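Local structure of fiber (4UE0) at residues 62-67 against 90-95. The protein forms the head domain of the trimeric fibre of a bovine atadenovirus, the capsid part that probably attaches the virus to host cells. Numbering follows the deposited sequence.
Sequences SIFVMD and ISKKQS
F64 turns one face of its ring to CB of K92, which stands 4.2 Å from the ring centroid and 27° off the ring normal, a CH-pi contact. The lysine chain starts out straight, with CG anti to the backbone N (chi1 -176°), and this carries CD past CG of F64. A bend at chi3 then brings CE to within 3.7 Å of F64 CB, and a second at chi4 turns NZ away from the phenylalanine and back to its own chain. There K92 NZ donates to Q94 O at 2.8 Å, tilted 26° from the carbonyl plane, and E61 offers a weaker, long ion pair. The phenylalanine projects from the centre of an inverse gamma turn in the loop joining helix 58-61 to strand 70-77, and so packs this connection of the antiparallel beta-sandwich head against the end of strand 83-93. At the far rim of the ring, F64 CZ touches I90 CG2 at 3.8 Å, the two side chains crossing at about a right angle. I90 O lies at the ring edge, near its plane, 3.8 Å from F64 CE2. F70 meets the same ring edge-to-face, and I97 also touches F64.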
ATOM      1  N   SER A  62     -20.637   6.009   4.339  1.00 22.98           N
ATOM      2  CA  SER A  62     -20.951   4.719   4.966  1.00 23.31           C
ATOM      3  C   SER A  62     -19.743   4.024   5.588  1.00 25.27           C
ATOM      4  O   SER A  62     -19.932   3.105   6.392  1.00 24.86           O
ATOM      5  CB  SER A  62     -21.690   3.789   3.975  1.00 26.23           C
ATOM      6  OG  SER A  62     -20.869   3.233   2.939  1.00 25.59           O
ATOM      7  N   ILE A  63     -18.520   4.431   5.235  1.00 22.61           N
ATOM      8  CA  ILE A  63     -17.354   3.751   5.772  1.00 19.68           C
ATOM      9  C   ILE A  63     -16.864   4.405   7.072  1.00 18.73           C
ATOM     10  O   ILE A  63     -15.943   3.882   7.730  1.00 22.30           O
ATOM     11  CB  ILE A  63     -16.185   3.637   4.746  1.00 18.73           C
ATOM     12  CG1 ILE A  63     -15.544   5.005   4.455  1.00 19.79           C
ATOM     13  CG2 ILE A  63     -16.623   2.927   3.470  1.00 22.36           C
ATOM     14  CD1 ILE A  63     -14.241   4.922   3.721  1.00 19.76           C
ATOM     15  N   PHE A  64     -17.442   5.552   7.434  1.00 21.20           N
ATOM     16  CA  PHE A  64     -17.012   6.276   8.636  1.00 21.69           C
ATOM     17  C   PHE A  64     -17.884   5.885   9.818  1.00 31.37           C
ATOM     18  O   PHE A  64     -18.689   6.658  10.309  1.00 42.74           O
ATOM     19  CB  PHE A  64     -17.000   7.805   8.415  1.00 24.43           C
ATOM     20  CG  PHE A  64     -15.944   8.263   7.431  1.00 19.62           C
ATOM     21  CD1 PHE A  64     -16.194   8.208   6.068  1.00 20.75           C
ATOM     22  CD2 PHE A  64     -14.681   8.715   7.852  1.00 20.09           C
ATOM     23  CE1 PHE A  64     -15.265   8.616   5.155  1.00 19.95           C
ATOM     24  CE2 PHE A  64     -13.737   9.115   6.921  1.00 18.48           C
ATOM     25  CZ  PHE A  64     -14.029   9.053   5.572  1.00 20.03           C
ATOM     26  N   VAL A  65     -17.699   4.649  10.255  1.00 36.54           N
ATOM     27  CA  VAL A  65     -18.493   4.054  11.320  1.00 32.03           C
ATOM     28  C   VAL A  65     -17.769   4.179  12.644  1.00 35.34           C
ATOM     29  O   VAL A  65     -18.403   4.302  13.684  1.00 42.86           O
ATOM     30  CB  VAL A  65     -18.753   2.560  11.013  1.00 35.15           C
ATOM     31  CG1 VAL A  65     -19.259   1.801  12.233  1.00 42.67           C
ATOM     32  CG2 VAL A  65     -19.739   2.439   9.857  1.00 38.98           C
ATOM     33  N   MET A  66     -16.445   4.104  12.611  1.00 37.53           N
ATOM     34  CA  MET A  66     -15.658   4.106  13.833  1.00 35.24           C
ATOM     35  C   MET A  66     -15.331   5.540  14.237  1.00 34.51           C
ATOM     36  O   MET A  66     -15.328   6.465  13.397  1.00 34.17           O
ATOM     37  CB  MET A  66     -14.362   3.291  13.646  1.00 41.38           C
ATOM     38  CG  MET A  66     -14.571   1.838  13.213  1.00 48.75           C
ATOM     39  SD  MET A  66     -15.626   0.827  14.300  1.00 72.78           S
ATOM     40  CE  MET A  66     -14.468   0.314  15.575  1.00 56.97           C
ATOM     41  N   ASP A  67     -15.033   5.719  15.520  1.00 36.56           N
ATOM     42  CA  ASP A  67     -14.578   7.014  16.019  1.00 35.44           C
ATOM     43  C   ASP A  67     -13.179   7.393  15.486  1.00 30.29           C
ATOM     44  O   ASP A  67     -12.916   8.569  15.234  1.00 34.70           O
ATOM     45  CB  ASP A  67     -14.607   7.042  17.552  1.00 40.59           C
ATOM     46  CG  ASP A  67     -16.021   7.156  18.104  1.00 59.57           C
ATOM     47  OD1 ASP A  67     -16.994   7.064  17.308  1.00 79.10           O
ATOM     48  OD2 ASP A  67     -16.160   7.347  19.338  1.00 90.70           O
ATOM     49  N   ILE A  90      -7.852  10.821   7.533  1.00 10.23           N
ATOM     50  CA  ILE A  90      -9.128  11.074   6.887  1.00 11.17           C
ATOM     51  C   ILE A  90     -10.244  10.898   7.899  1.00 12.19           C
ATOM     52  O   ILE A  90     -10.409   9.854   8.501  1.00 12.58           O
ATOM     53  CB  ILE A  90      -9.385  10.160   5.691  1.00 10.72           C
ATOM     54  CG1 ILE A  90      -8.169  10.065   4.763  1.00 10.55           C
ATOM     55  CG2 ILE A  90     -10.603  10.687   4.941  1.00 12.58           C
ATOM     56  CD1 ILE A  90      -7.211   8.906   5.034  1.00 11.24           C
ATOM     57  N   SER A  91     -10.950  11.999   8.118  1.00 12.74           N
ATOM     58  CA  SER A  91     -11.967  12.126   9.164  1.00 13.61           C
ATOM     59  C   SER A  91     -13.266  12.711   8.571  1.00 14.63           C
ATOM     60  O   SER A  91     -13.246  13.258   7.471  1.00 14.23           O
ATOM     61  CB  SER A  91     -11.428  13.034  10.286  1.00 16.44           C
ATOM     62  OG  SER A  91     -11.062  14.319   9.830  1.00 17.77           O
ATOM     63  N   LYS A  92     -14.361  12.554   9.311  1.00 17.60           N
ATOM     64  CA  LYS A  92     -15.642  13.098   8.913  1.00 17.79           C
ATOM     65  C   LYS A  92     -16.239  13.878  10.081  1.00 17.97           C
ATOM     66  O   LYS A  92     -16.196  13.434  11.238  1.00 21.48           O
ATOM     67  CB  LYS A  92     -16.574  11.971   8.495  1.00 20.69           C
ATOM     68  CG  LYS A  92     -17.910  12.447   7.975  1.00 25.49           C
ATOM     69  CD  LYS A  92     -18.701  11.331   7.323  1.00 30.02           C
ATOM     70  CE  LYS A  92     -19.477  10.528   8.338  1.00 35.37           C
ATOM     71  NZ  LYS A  92     -20.598  11.319   8.924  1.00 33.55           N
ATOM     72  N   LYS A  93     -16.787  15.049   9.773  1.00 18.54           N
ATOM     73  CA  LYS A  93     -17.637  15.798  10.692  1.00 19.20           C
ATOM     74  C   LYS A  93     -18.878  16.180   9.890  1.00 18.67           C
ATOM     75  O   LYS A  93     -18.775  16.861   8.875  1.00 19.05           O
ATOM     76  CB  LYS A  93     -16.927  17.021  11.266  1.00 21.06           C
ATOM     77  CG  LYS A  93     -17.820  17.750  12.260  1.00 24.09           C
ATOM     78  CD  LYS A  93     -17.208  18.993  12.888  1.00 25.83           C
ATOM     79  CE  LYS A  93     -18.166  19.578  13.936  1.00 30.49           C
ATOM     80  NZ  LYS A  93     -17.907  20.991  14.366  1.00 33.38           N
ATOM     81  N   GLN A  94     -20.031  15.700  10.341  1.00 19.72           N
ATOM     82  CA  GLN A  94     -21.287  15.786   9.600  1.00 20.55           C
ATOM     83  C   GLN A  94     -21.032  15.146   8.252  1.00 20.64           C
ATOM     84  O   GLN A  94     -20.524  14.035   8.212  1.00 24.37           O
ATOM     85  CB  GLN A  94     -21.805  17.226   9.553  1.00 21.61           C
ATOM     86  CG  GLN A  94     -21.988  17.778  10.956  1.00 23.86           C
ATOM     87  CD  GLN A  94     -22.490  19.188  10.963  1.00 35.34           C
ATOM     88  OE1 GLN A  94     -21.716  20.150  10.877  1.00 51.70           O
ATOM     89  NE2 GLN A  94     -23.793  19.328  11.049  1.00 47.03           N
ATOM     90  N   SER A  95     -21.335  15.833   7.169  1.00 19.98           N
ATOM     91  CA  SER A  95     -21.163  15.304   5.834  1.00 20.75           C
ATOM     92  C   SER A  95     -19.826  15.729   5.205  1.00 18.33           C
ATOM     93  O   SER A  95     -19.572  15.389   4.055  1.00 21.79           O
ATOM     94  CB  SER A  95     -22.359  15.721   4.970  1.00 21.19           C
ATOM     95  OG  SER A  95     -22.509  17.137   4.974  1.00 25.04           O
TER